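Local atomic coordinates of MTH0777 (Methanothermobacter thermautotrophicus, PDB entry 1KJN), a protein that is of unknown function, belongs to the DUF1890 family and folds around a parallel beta sheet flanked by helices, two copies forming the assembly. Residues A[9-14]-A[26-31]; A[19-24]-A[83-88]. All coordinates share one frame; numbering follows the deposited sequence.

Contact 1. Residues A[9-14]-A[26-31]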
loop_
_atom_site.group_PDB
_atom_site.type_symbol
_atom_site.label_atom_id
_atom_site.label_comp_id
_atom_site.label_asym_id
_atom_site.label_seq_id
_atom_site.Cartn_x
_atom_site.Cartn_y
_atom_site.Cartn_z
ATOM N N ALA A 9 6.743 7.714 18.588
ATOM C CA ALA A 9 6.947 6.326 18.241
ATOM C C ALA A 9 7.729 6.232 16.944
ATOM O O ALA A 9 7.636 7.107 16.079
ATOM C CB ALA A 9 5.625 5.608 18.125
ATOM N N LEU A 10 8.592 5.227 16.866
ATOM C CA LEU A 10 9.382 5.009 15.658
ATOM C C LEU A 10 8.935 3.683 15.065
ATOM O O LEU A 10 8.829 2.673 15.774
ATOM C CB LEU A 10 10.886 4.967 15.953
ATOM C CG LEU A 10 11.812 4.706 14.759
ATOM C CD1 LEU A 10 11.705 5.864 13.778
ATOM C CD2 LEU A 10 13.262 4.532 15.241
HETATM N N MSE A 11 8.666 3.709 13.763
HETATM C CA MSE A 11 8.212 2.541 13.027
HETATM C C MSE A 11 9.251 2.175 11.976
HETATM O O MSE A 11 9.556 2.977 11.083
HETATM C CB MSE A 11 6.856 2.836 12.369
HETATM C CG MSE A 11 6.273 1.640 11.623
HETATM SE SE MSE A 11 4.415 1.915 11.064
HETATM C CE MSE A 11 3.617 1.979 12.817
ATOM N N VAL A 12 9.746 0.945 12.052
ATOM C CA VAL A 12 10.791 0.460 11.138
ATOM C C VAL A 12 10.210 -0.510 10.126
ATOM O O VAL A 12 9.518 -1.459 10.509
ATOM C CB VAL A 12 11.910 -0.263 11.922
ATOM C CG1 VAL A 12 13.013 -0.749 10.985
ATOM C CG2 VAL A 12 12.471 0.667 12.990
ATOM N N LEU A 13 10.506 -0.281 8.844
ATOM C CA LEU A 13 9.995 -1.146 7.782
ATOM C C LEU A 13 11.090 -1.917 7.051
ATOM O O LEU A 13 12.222 -1.443 6.912
ATOM C CB LEU A 13 9.180 -0.338 6.759
ATOM C CG LEU A 13 8.124 0.624 7.307
ATOM C CD1 LEU A 13 7.430 1.329 6.140
ATOM C CD2 LEU A 13 7.108 -0.114 8.158
ATOM N N GLY A 14 10.720 -3.098 6.564
ATOM C CA GLY A 14 11.646 -3.941 5.834
ATOM C C GLY A 14 11.498 -3.743 4.335
ATOM O O GLY A 14 10.691 -2.913 3.894
ATOM N N ILE A 26 0.948 1.860 7.563
ATOM C CA ILE A 26 0.145 3.066 7.640
ATOM C C ILE A 26 -1.010 2.854 8.624
ATOM O O ILE A 26 -1.365 3.769 9.363
ATOM C CB ILE A 26 -0.413 3.445 6.232
ATOM C CG1 ILE A 26 0.734 3.789 5.272
ATOM C CG2 ILE A 26 -1.393 4.607 6.328
ATOM C CD1 ILE A 26 0.247 4.131 3.863
ATOM N N TYR A 27 -1.602 1.654 8.612
ATOM C CA TYR A 27 -2.707 1.321 9.510
ATOM C C TYR A 27 -2.251 1.386 10.977
ATOM O O TYR A 27 -2.931 1.955 11.819
ATOM C CB TYR A 27 -3.247 -0.084 9.212
ATOM C CG TYR A 27 -4.442 -0.456 10.071
ATOM C CD1 TYR A 27 -4.285 -1.217 11.236
ATOM C CD2 TYR A 27 -5.727 -0.021 9.738
ATOM C CE1 TYR A 27 -5.394 -1.530 12.059
ATOM C CE2 TYR A 27 -6.838 -0.335 10.540
ATOM C CZ TYR A 27 -6.668 -1.084 11.696
ATOM O OH TYR A 27 -7.762 -1.419 12.457
ATOM N N THR A 28 -1.092 0.805 11.261
ATOM C CA THR A 28 -0.536 0.791 12.610
ATOM C C THR A 28 -0.176 2.211 13.049
ATOM O O THR A 28 -0.471 2.589 14.176
ATOM C CB THR A 28 0.703 -0.104 12.676
ATOM O OG1 THR A 28 0.380 -1.377 12.109
ATOM C CG2 THR A 28 1.175 -0.309 14.140
ATOM N N SER A 29 0.395 3.010 12.142
ATOM C CA SER A 29 0.768 4.387 12.478
ATOM C C SER A 29 -0.466 5.222 12.827
ATOM O O SER A 29 -0.435 6.074 13.719
ATOM C CB SER A 29 1.544 5.048 11.342
ATOM O OG SER A 29 1.793 6.420 11.632
ATOM N N HIS A 30 -1.549 4.980 12.105
ATOM C CA HIS A 30 -2.787 5.672 12.368
ATOM C C HIS A 30 -3.286 5.256 13.744
ATOM O O HIS A 30 -3.811 6.084 14.478
ATOM C CB HIS A 30 -3.838 5.333 11.325
ATOM C CG HIS A 30 -5.194 5.874 11.644
ATOM N ND1 HIS A 30 -6.254 5.063 12.001
ATOM C CD2 HIS A 30 -5.678 7.141 11.629
ATOM C CE1 HIS A 30 -7.328 5.806 12.184
ATOM N NE2 HIS A 30 -7.006 7.074 11.965
ATOM N N LYS A 31 -3.148 3.976 14.085
ATOM C CA LYS A 31 -3.591 3.506 15.398
ATOM C C LYS A 31 -2.819 4.233 16.493
ATOM O O LYS A 31 -3.399 4.662 17.490
ATOM C CB LYS A 31 -3.366 2.004 15.542
ATOM C CG LYS A 31 -4.230 1.167 14.630
ATOM C CD LYS A 31 -5.710 1.246 15.015
ATOM C CE LYS A 31 -6.049 0.291 16.143
ATOM N NZ LYS A 31 -7.525 0.266 16.391
#
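M11 reaches from strand 8-12 to T28 and S29 on helix 21-34, and it makes every contact between 9-14 and 26-31. The residue is a selenomethionine, with SE in place of the sulfur. Its CB points at the helix, and CG, anti to the backbone N (chi1 -177°), carries the chain straight out from the strand; next along, SE has S29 CB as a neighbour at 4.3 Å, and the side chain also packs on A25 of the same helix. Only there does the chain bend (chi3 -66°), which sets the terminal CE against the helix. CE meets T28 at both CB and CG2, 3.6 Å from the CG2 methyl, the two side chains crossing at a slant. The same CE comes 3.4 Å from the backbone N of S29 and 4.0 Å from S29 CB, so the methyl seats on the helix backbone as well as on side chains. The polar ends are engaged elsewhere: T28 OG1 bonds to L24 O one turn back, and S29 OG to Y60 O. With those hydroxyls bound away from it, the buried joint between 9-14 and 26-31 is van der Waals contact alone, made by one selenoether chain.

Contact 2. Residues A[19-24]-A[83-88]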
loop_
_atom_site.group_PDB
_atom_site.type_symbol
_atom_site.label_atom_id
_atom_site.label_comp_id
_atom_site.label_asym_id
_atom_site.label_seq_id
_atom_site.Cartn_x
_atom_site.Cartn_y
_atom_site.Cartn_z
ATOM N N PRO A 19 2.631 -7.203 -0.495
ATOM C CA PRO A 19 1.700 -6.083 -0.593
ATOM C C PRO A 19 1.018 -5.684 0.711
ATOM O O PRO A 19 0.430 -4.597 0.779
ATOM C CB PRO A 19 0.707 -6.537 -1.662
ATOM C CG PRO A 19 0.870 -8.043 -1.700
ATOM C CD PRO A 19 2.328 -8.250 -1.484
ATOM N N VAL A 20 1.118 -6.511 1.757
ATOM C CA VAL A 20 0.482 -6.127 3.020
ATOM C C VAL A 20 1.299 -5.156 3.859
ATOM O O VAL A 20 0.723 -4.440 4.689
ATOM C CB VAL A 20 0.154 -7.327 3.963
ATOM C CG1 VAL A 20 -0.812 -8.303 3.302
ATOM C CG2 VAL A 20 1.445 -8.009 4.451
ATOM N N GLN A 21 2.607 -5.057 3.594
ATOM C CA GLN A 21 3.459 -4.213 4.439
ATOM C C GLN A 21 3.165 -2.732 4.519
ATOM O O GLN A 21 2.823 -2.236 5.588
ATOM C CB GLN A 21 4.945 -4.434 4.167
ATOM C CG GLN A 21 5.807 -3.885 5.294
ATOM C CD GLN A 21 7.297 -4.116 5.080
ATOM O OE1 GLN A 21 8.085 -4.031 6.021
ATOM N NE2 GLN A 21 7.693 -4.398 3.838
ATOM N N ILE A 22 3.303 -2.013 3.412
ATOM C CA ILE A 22 3.039 -0.576 3.432
ATOM C C ILE A 22 1.643 -0.273 3.998
ATOM O O ILE A 22 1.523 0.494 4.947
ATOM C CB ILE A 22 3.218 0.062 2.031
ATOM C CG1 ILE A 22 4.631 -0.231 1.540
ATOM C CG2 ILE A 22 2.944 1.567 2.069
ATOM C CD1 ILE A 22 5.708 0.090 2.545
ATOM N N PRO A 23 0.593 -0.937 3.481
ATOM C CA PRO A 23 -0.753 -0.662 4.010
ATOM C C PRO A 23 -0.863 -0.842 5.530
ATOM O O PRO A 23 -1.396 0.020 6.219
ATOM C CB PRO A 23 -1.622 -1.668 3.264
ATOM C CG PRO A 23 -0.976 -1.682 1.891
ATOM C CD PRO A 23 0.518 -1.800 2.284
ATOM N N LEU A 24 -0.336 -1.948 6.043
ATOM C CA LEU A 24 -0.369 -2.219 7.481
ATOM C C LEU A 24 0.507 -1.255 8.291
ATOM O O LEU A 24 0.213 -0.957 9.446
ATOM C CB LEU A 24 0.050 -3.655 7.748
ATOM C CG LEU A 24 -1.014 -4.697 7.429
ATOM C CD1 LEU A 24 -0.399 -6.077 7.576
ATOM C CD2 LEU A 24 -2.250 -4.510 8.338
ATOM N N ALA A 83 8.212 0.060 16.867
ATOM C CA ALA A 83 7.526 -0.993 16.135
ATOM C C ALA A 83 8.307 -1.314 14.873
ATOM O O ALA A 83 8.715 -0.416 14.128
ATOM C CB ALA A 83 6.111 -0.578 15.805
ATOM N N GLY A 84 8.563 -2.598 14.674
ATOM C CA GLY A 84 9.301 -3.051 13.513
ATOM C C GLY A 84 8.635 -4.200 12.765
ATOM O O GLY A 84 8.260 -5.212 13.369
ATOM N N PHE A 85 8.442 -4.004 11.459
ATOM C CA PHE A 85 7.867 -5.016 10.580
ATOM C C PHE A 85 9.025 -5.895 10.182
ATOM O O PHE A 85 10.090 -5.396 9.804
ATOM C CB PHE A 85 7.214 -4.369 9.347
ATOM C CG PHE A 85 5.875 -3.789 9.637
ATOM C CD1 PHE A 85 5.763 -2.534 10.226
ATOM C CD2 PHE A 85 4.719 -4.509 9.349
ATOM C CE1 PHE A 85 4.518 -2.002 10.525
ATOM C CE2 PHE A 85 3.470 -3.988 9.645
ATOM C CZ PHE A 85 3.360 -2.728 10.235
ATOM N N VAL A 86 8.826 -7.203 10.273
ATOM C CA VAL A 86 9.908 -8.141 9.993
ATOM C C VAL A 86 9.567 -9.255 9.004
ATOM O O VAL A 86 9.019 -10.290 9.379
ATOM C CB VAL A 86 10.396 -8.768 11.324
ATOM C CG1 VAL A 86 11.699 -9.516 11.109
ATOM C CG2 VAL A 86 10.577 -7.685 12.390
ATOM N N PRO A 87 9.790 -9.003 7.711
ATOM C CA PRO A 87 9.524 -9.989 6.651
ATOM C C PRO A 87 10.744 -10.893 6.446
ATOM O O PRO A 87 10.674 -11.880 5.708
ATOM C CB PRO A 87 9.335 -9.127 5.390
ATOM C CG PRO A 87 9.207 -7.725 5.883
ATOM C CD PRO A 87 9.987 -7.655 7.152
ATOM N N ASN A 88 11.872 -10.549 7.062
ATOM C CA ASN A 88 13.075 -11.356 6.864
ATOM C C ASN A 88 14.231 -11.019 7.805
ATOM O O ASN A 88 14.147 -10.076 8.586
ATOM C CB ASN A 88 13.550 -11.200 5.411
ATOM C CG ASN A 88 13.788 -9.748 5.031
ATOM O OD1 ASN A 88 14.103 -8.913 5.882
ATOM N ND2 ASN A 88 13.642 -9.441 3.749
#
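F85 on strand 81-86 faces helix 21-34 between two very different neighbours, the amide of Q21 and the backbone and CB of L24. Q21 and F85 run past one another in opposite directions, with the amide plane turned 55° from the ring, so the two flat groups do not stack. Q21 extends fully beyond CG, which is anti to the backbone N (chi1 -163°), and this brings OE1 to 3.5 Å from F85 CB, at the root of the aromatic side chain. The P87 side chain crosses that of Q21 at about a right angle, its CG 3.9 Å from Q21 OE1. The far end of the phenylalanine reaches the helix itself: CZ is 3.7 Å from L24 O, and CE2 packs 3.9 Å from L24 CB.

Although Q21 touches only carbon here, both ends of its amide are satisfied by the loop after strand 8-12, OE1 by G14 N and NE2 by C15 O, which fixes which way round the amide sits. With an alanine here, G14 N and C15 O would probably lose these mates, and a gap would open beside F85 and P87. The chemistry is thus divided: the buried amide spends its polarity on the loop backbone, its oxygen still lying against the carbons of F85 and P87, while L24 CB adds an apolar touch on the ring.

In the fold
The centres of contacts 1 and 2 lie about 9 Å apart, both within about 6 Å of the centre of the folded chain. Both use helix 21-34, contact 2 through residues 21-24 and contact 1 through 26-31, and the helix rests on two neighbouring strands of one parallel sheet, 8-12 and 81-86. Along the chain the segments alternate: 9-14, 19-24, 26-31, then 83-88. V12 N lies 2.7 Å from A83 O, a probable hydrogen bond joining the strands, and L13 packs against F85. The helix packs over both strands, adding to the sheet bonding between them. Its outward residues meet the second subunit, so one helix serves both sheet and dimer.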